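PDB 1M22: peptide amidase from Stenotrophomonas maltophilia, which probably hydrolyses amide bonds, as a member of the amidase signature family of hydrolases. Local coordinates for residues G419-I424 / D455-G460; L447-G452 / E475-Y480. All coordinates share one frame; numbering follows the deposited sequence.

Contact 1 (G419-I424 / D455-G460)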
loop_
_atom_site.group_PDB
_atom_site.type_symbol
_atom_site.label_atom_id
_atom_site.label_comp_id
_atom_site.label_asym_id
_atom_site.label_seq_id
_atom_site.Cartn_x
_atom_site.Cartn_y
_atom_site.Cartn_z
ATOM N N GLY A 419 6.059 -9.619 -11.579
ATOM C CA GLY A 419 7.393 -9.853 -12.109
ATOM C C GLY A 419 8.356 -8.872 -11.468
ATOM O O GLY A 419 8.080 -8.349 -10.387
ATOM N N VAL A 420 9.487 -8.611 -12.117
ATOM C CA VAL A 420 10.460 -7.676 -11.563
ATOM C C VAL A 420 10.359 -6.298 -12.199
ATOM O O VAL A 420 9.705 -6.115 -13.226
ATOM C CB VAL A 420 11.904 -8.187 -11.735
ATOM C CG1 VAL A 420 12.078 -9.496 -10.985
ATOM C CG2 VAL A 420 12.228 -8.360 -13.211
ATOM N N ALA A 421 11.008 -5.326 -11.568
ATOM C CA ALA A 421 11.006 -3.956 -12.056
ATOM C C ALA A 421 11.526 -3.876 -13.489
ATOM O O ALA A 421 12.420 -4.626 -13.884
ATOM C CB ALA A 421 11.854 -3.082 -11.143
ATOM N N TRP A 422 10.959 -2.947 -14.247
ATOM C CA TRP A 422 11.318 -2.729 -15.642
ATOM C C TRP A 422 11.911 -1.330 -15.804
ATOM O O TRP A 422 11.730 -0.468 -14.945
ATOM C CB TRP A 422 10.061 -2.850 -16.502
ATOM C CG TRP A 422 8.968 -1.926 -16.046
ATOM C CD1 TRP A 422 8.726 -0.656 -16.490
ATOM C CD2 TRP A 422 8.010 -2.176 -15.008
ATOM N NE1 TRP A 422 7.679 -0.100 -15.792
ATOM C CE2 TRP A 422 7.221 -1.012 -14.877
ATOM C CE3 TRP A 422 7.744 -3.272 -14.175
ATOM C CZ2 TRP A 422 6.183 -0.911 -13.944
ATOM C CZ3 TRP A 422 6.711 -3.171 -13.245
ATOM C CH2 TRP A 422 5.944 -1.997 -13.139
ATOM N N PRO A 423 12.640 -1.090 -16.907
ATOM C CA PRO A 423 13.232 0.231 -17.137
ATOM C C PRO A 423 12.120 1.278 -17.167
ATOM O O PRO A 423 11.101 1.083 -17.832
ATOM C CB PRO A 423 13.904 0.074 -18.500
ATOM C CG PRO A 423 14.278 -1.369 -18.529
ATOM C CD PRO A 423 13.057 -2.044 -17.950
ATOM N N ILE A 424 12.309 2.380 -16.450
ATOM C CA ILE A 424 11.306 3.438 -16.413
ATOM C C ILE A 424 10.998 3.978 -17.806
ATOM O O ILE A 424 9.834 4.153 -18.164
ATOM C CB ILE A 424 11.759 4.610 -15.511
ATOM C CG1 ILE A 424 11.853 4.137 -14.057
ATOM C CG2 ILE A 424 10.778 5.775 -15.632
ATOM C CD1 ILE A 424 12.449 5.163 -13.116
ATOM N N ASP A 455 18.001 -11.580 -10.777
ATOM C CA ASP A 455 18.955 -10.630 -11.336
ATOM C C ASP A 455 19.075 -9.368 -10.480
ATOM O O ASP A 455 19.217 -8.262 -11.008
ATOM C CB ASP A 455 18.546 -10.248 -12.761
ATOM C CG ASP A 455 18.523 -11.438 -13.701
ATOM O OD1 ASP A 455 19.548 -12.145 -13.793
ATOM O OD2 ASP A 455 17.480 -11.664 -14.352
ATOM N N GLY A 456 19.008 -9.537 -9.163
ATOM C CA GLY A 456 19.134 -8.406 -8.256
ATOM C C GLY A 456 17.878 -7.594 -7.991
ATOM O O GLY A 456 17.913 -6.638 -7.218
ATOM N N LEU A 457 16.767 -7.967 -8.619
ATOM C CA LEU A 457 15.511 -7.243 -8.436
ATOM C C LEU A 457 14.547 -8.083 -7.592
ATOM O O LEU A 457 14.335 -9.263 -7.866
ATOM C CB LEU A 457 14.902 -6.921 -9.802
ATOM C CG LEU A 457 15.793 -6.053 -10.706
ATOM C CD1 LEU A 457 15.149 -5.903 -12.073
ATOM C CD2 LEU A 457 16.015 -4.689 -10.063
ATOM N N PRO A 458 13.949 -7.477 -6.555
ATOM C CA PRO A 458 13.017 -8.186 -5.670
ATOM C C PRO A 458 11.780 -8.816 -6.289
ATOM O O PRO A 458 11.185 -8.282 -7.224
ATOM C CB PRO A 458 12.627 -7.122 -4.650
ATOM C CG PRO A 458 13.812 -6.223 -4.606
ATOM C CD PRO A 458 14.183 -6.107 -6.065
ATOM N N VAL A 459 11.398 -9.949 -5.710
ATOM C CA VAL A 459 10.203 -10.695 -6.091
ATOM C C VAL A 459 9.493 -11.026 -4.779
ATOM O O VAL A 459 10.141 -11.319 -3.771
ATOM C CB VAL A 459 10.548 -12.012 -6.820
ATOM C CG1 VAL A 459 9.284 -12.819 -7.069
ATOM C CG2 VAL A 459 11.242 -11.708 -8.138
ATOM N N GLY A 460 8.167 -10.964 -4.788
ATOM C CA GLY A 460 7.417 -11.254 -3.580
ATOM C C GLY A 460 6.449 -12.413 -3.690
ATOM O O GLY A 460 6.071 -12.833 -4.787
HETATM O O HOH W 1 8.425 -7.845 -7.719
HETATM O O HOH W 2 11.672 -5.781 -8.683
#
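V420 and L457 meet through their CB atoms, 3.8 Å apart, and their side chains cross at about a right angle, which puts apolar packing at the centre of this contact. The two methyls of V420 divide the work. CG1 reaches CG2 of V459 at 3.7 Å, whereas CG2 turns to CD1 of L457. The same CD1 also touches the backbone O of A421, 3.5 Å away, and lies more loosely against its CB. V459 presents CG2 to the loop because this methyl stands anti to the carbonyl carbon, while CG1 is anti to the backbone N (chi1 174°).

The fold here is the mixed sheet of the amidase, in which strand 457-464 lies between 446-454 and 412-416; the chain leaving 412-416 continues beside the start of 457-464, with V420 opposite L457, and I454 adds to the apolar cluster.

The polar part runs through water, with no direct hydrogen bond between the segments. P458 O accepts from two waters: one also donates to G419 O at 2.7 Å, the other accepts from A421 N at 3.0 Å. The N of V420, which comes between them in sequence, is instead hydrogen-bonded to the hydroxyl of Y286.

Contact 2 (L447-G452 / E475-Y480)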
loop_
_atom_site.group_PDB
_atom_site.type_symbol
_atom_site.label_atom_id
_atom_site.label_comp_id
_atom_site.label_asym_id
_atom_site.label_seq_id
_atom_site.Cartn_x
_atom_site.Cartn_y
_atom_site.Cartn_z
ATOM N N LEU A 447 -1.568 -9.842 1.038
ATOM C CA LEU A 447 -0.335 -9.485 1.726
ATOM C C LEU A 447 0.849 -10.079 0.981
ATOM O O LEU A 447 0.871 -11.282 0.710
ATOM C CB LEU A 447 -0.404 -10.058 3.148
ATOM C CG LEU A 447 0.562 -9.686 4.277
ATOM C CD1 LEU A 447 0.089 -10.347 5.570
ATOM C CD2 LEU A 447 1.969 -10.133 3.937
ATOM N N THR A 448 1.828 -9.245 0.641
ATOM C CA THR A 448 3.010 -9.736 -0.053
ATOM C C THR A 448 4.221 -9.701 0.875
ATOM O O THR A 448 4.398 -8.758 1.645
ATOM C CB THR A 448 3.302 -8.913 -1.343
ATOM O OG1 THR A 448 4.438 -9.472 -2.017
ATOM C CG2 THR A 448 3.576 -7.454 -1.015
ATOM N N VAL A 449 5.032 -10.754 0.803
ATOM C CA VAL A 449 6.247 -10.894 1.606
ATOM C C VAL A 449 7.418 -11.188 0.670
ATOM O O VAL A 449 7.295 -11.993 -0.249
ATOM C CB VAL A 449 6.136 -12.075 2.609
ATOM C CG1 VAL A 449 7.404 -12.166 3.456
ATOM C CG2 VAL A 449 4.912 -11.904 3.487
ATOM N N PRO A 450 8.569 -10.536 0.889
ATOM C CA PRO A 450 9.730 -10.783 0.028
ATOM C C PRO A 450 10.095 -12.267 -0.019
ATOM O O PRO A 450 10.143 -12.927 1.020
ATOM C CB PRO A 450 10.823 -9.955 0.688
ATOM C CG PRO A 450 10.065 -8.785 1.231
ATOM C CD PRO A 450 8.844 -9.445 1.842
ATOM N N MET A 451 10.352 -12.794 -1.213
ATOM C CA MET A 451 10.721 -14.199 -1.319
ATOM C C MET A 451 12.015 -14.434 -2.091
ATOM O O MET A 451 12.398 -15.575 -2.343
ATOM C CB MET A 451 9.580 -15.018 -1.932
ATOM C CG MET A 451 9.386 -14.886 -3.424
ATOM S SD MET A 451 8.406 -16.296 -4.008
ATOM C CE MET A 451 9.462 -17.553 -3.615
ATOM N N GLY A 452 12.693 -13.353 -2.458
ATOM C CA GLY A 452 13.943 -13.492 -3.181
ATOM C C GLY A 452 14.127 -12.419 -4.229
ATOM O O GLY A 452 13.462 -11.384 -4.206
ATOM N N GLU A 475 -0.515 -14.548 10.427
ATOM C CA GLU A 475 0.124 -15.708 11.051
ATOM C C GLU A 475 0.917 -16.492 10.012
ATOM O O GLU A 475 2.062 -16.881 10.246
ATOM C CB GLU A 475 -0.905 -16.679 11.640
ATOM C CG GLU A 475 -1.860 -16.131 12.670
ATOM C CD GLU A 475 -2.758 -17.225 13.228
ATOM O OE1 GLU A 475 -3.279 -18.037 12.427
ATOM O OE2 GLU A 475 -2.945 -17.273 14.461
ATOM N N MET A 476 0.286 -16.745 8.869
ATOM C CA MET A 476 0.920 -17.509 7.807
ATOM C C MET A 476 2.099 -16.784 7.172
ATOM O O MET A 476 3.160 -17.377 6.955
ATOM C CB MET A 476 -0.129 -17.876 6.754
ATOM C CG MET A 476 -1.190 -18.826 7.306
ATOM S SD MET A 476 -2.485 -19.295 6.144
ATOM C CE MET A 476 -1.639 -20.366 5.133
ATOM N N ALA A 477 1.915 -15.501 6.883
ATOM C CA ALA A 477 2.966 -14.695 6.277
ATOM C C ALA A 477 4.162 -14.564 7.218
ATOM O O ALA A 477 5.311 -14.639 6.791
ATOM C CB ALA A 477 2.421 -13.318 5.916
ATOM N N TYR A 478 3.890 -14.368 8.504
ATOM C CA TYR A 478 4.959 -14.243 9.485
ATOM C C TYR A 478 5.746 -15.550 9.587
ATOM O O TYR A 478 6.976 -15.545 9.601
ATOM C CB TYR A 478 4.379 -13.889 10.854
ATOM C CG TYR A 478 5.420 -13.729 11.936
ATOM C CD1 TYR A 478 6.238 -12.599 11.985
ATOM C CD2 TYR A 478 5.592 -14.709 12.913
ATOM C CE1 TYR A 478 7.200 -12.449 12.981
ATOM C CE2 TYR A 478 6.554 -14.569 13.914
ATOM C CZ TYR A 478 7.352 -13.437 13.941
ATOM O OH TYR A 478 8.302 -13.282 14.926
ATOM N N ALA A 479 5.033 -16.669 9.661
ATOM C CA ALA A 479 5.686 -17.973 9.760
ATOM C C ALA A 479 6.587 -18.217 8.552
ATOM O O ALA A 479 7.683 -18.760 8.681
ATOM C CB ALA A 479 4.639 -19.073 9.870
ATOM N N TYR A 480 6.120 -17.822 7.372
ATOM C CA TYR A 480 6.912 -17.989 6.159
ATOM C C TYR A 480 8.145 -17.086 6.209
ATOM O O TYR A 480 9.266 -17.518 5.932
ATOM C CB TYR A 480 6.086 -17.630 4.919
ATOM C CG TYR A 480 6.940 -17.469 3.681
ATOM C CD1 TYR A 480 7.480 -18.577 3.030
ATOM C CD2 TYR A 480 7.288 -16.201 3.219
ATOM C CE1 TYR A 480 8.355 -18.425 1.954
ATOM C CE2 TYR A 480 8.160 -16.038 2.149
ATOM C CZ TYR A 480 8.690 -17.150 1.524
ATOM O OH TYR A 480 9.582 -16.979 0.489
#
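A477 CB sits against two strand side chains at once, 3.8 Å from CD2 of L447 and equally far from CG2 of V449. Both methyls of L447 touch it, which seats the alanine against the fork of the leucine and one branch of the valine. The other branch, V449 CG1, lies anti to the backbone N (chi1 -178°) and meets Y480 CD2 at 4.0 Å, near the plane of the ring and at its edge. P450 O approaches the same edge, 3.9 Å from CE2. The ring slants over the strand from V449 to M451, and its hydroxyl reaches M451, where OH and CB are only 3.1 Å apart, a tight contact that is not a hydrogen bond.

The tyrosine owes this reach to its first torsion: with CG anti to the backbone N (chi1 166°), the ring extends from the helix towards the far end of the strand segment. Beyond the first shell, L461 and F463 of strand 457-464 also touch Y480, while A296 and L300 of helix 289-302 pack on it as well. M451 shares A296 and L461 with the tyrosine.

The strand itself is fixed by backbone pairing of L447 with F463 and of V449 with L461. Further along, M451 and G452 both face V459, forming a classic beta bulge. T448, on the other face, packs against helix 191-196. Helix 475-480 and strand 447-452 run nearly parallel, at 9°, with their axes 9.4 Å apart at closest approach. A helix laid along a strand of the central sheet, its small and aromatic residues facing the strand's apolar ones, is the layered alpha/beta packing of this amidase, whose mixed sheet is covered by helices on both faces.

In the fold
Both contacts are buried and lie away from the annotated active-site residues, with centres about 18 Å apart. They are joined by two neighbouring strands of one sheet: contact 1 uses 457-464, contact 2 uses 446-454, and the two strands pair with each other where the contacts meet, at V459. Their segments alternate along the chain, so the two are interleaved. Chemistry follows position. Contact 1, at the start of a strand, where a loop runs beside it, combines a small apolar cluster with backbone groups linked through water. Contact 2, between sheet and covering helix, relies on packing, with no direct hydrogen bond between its segments.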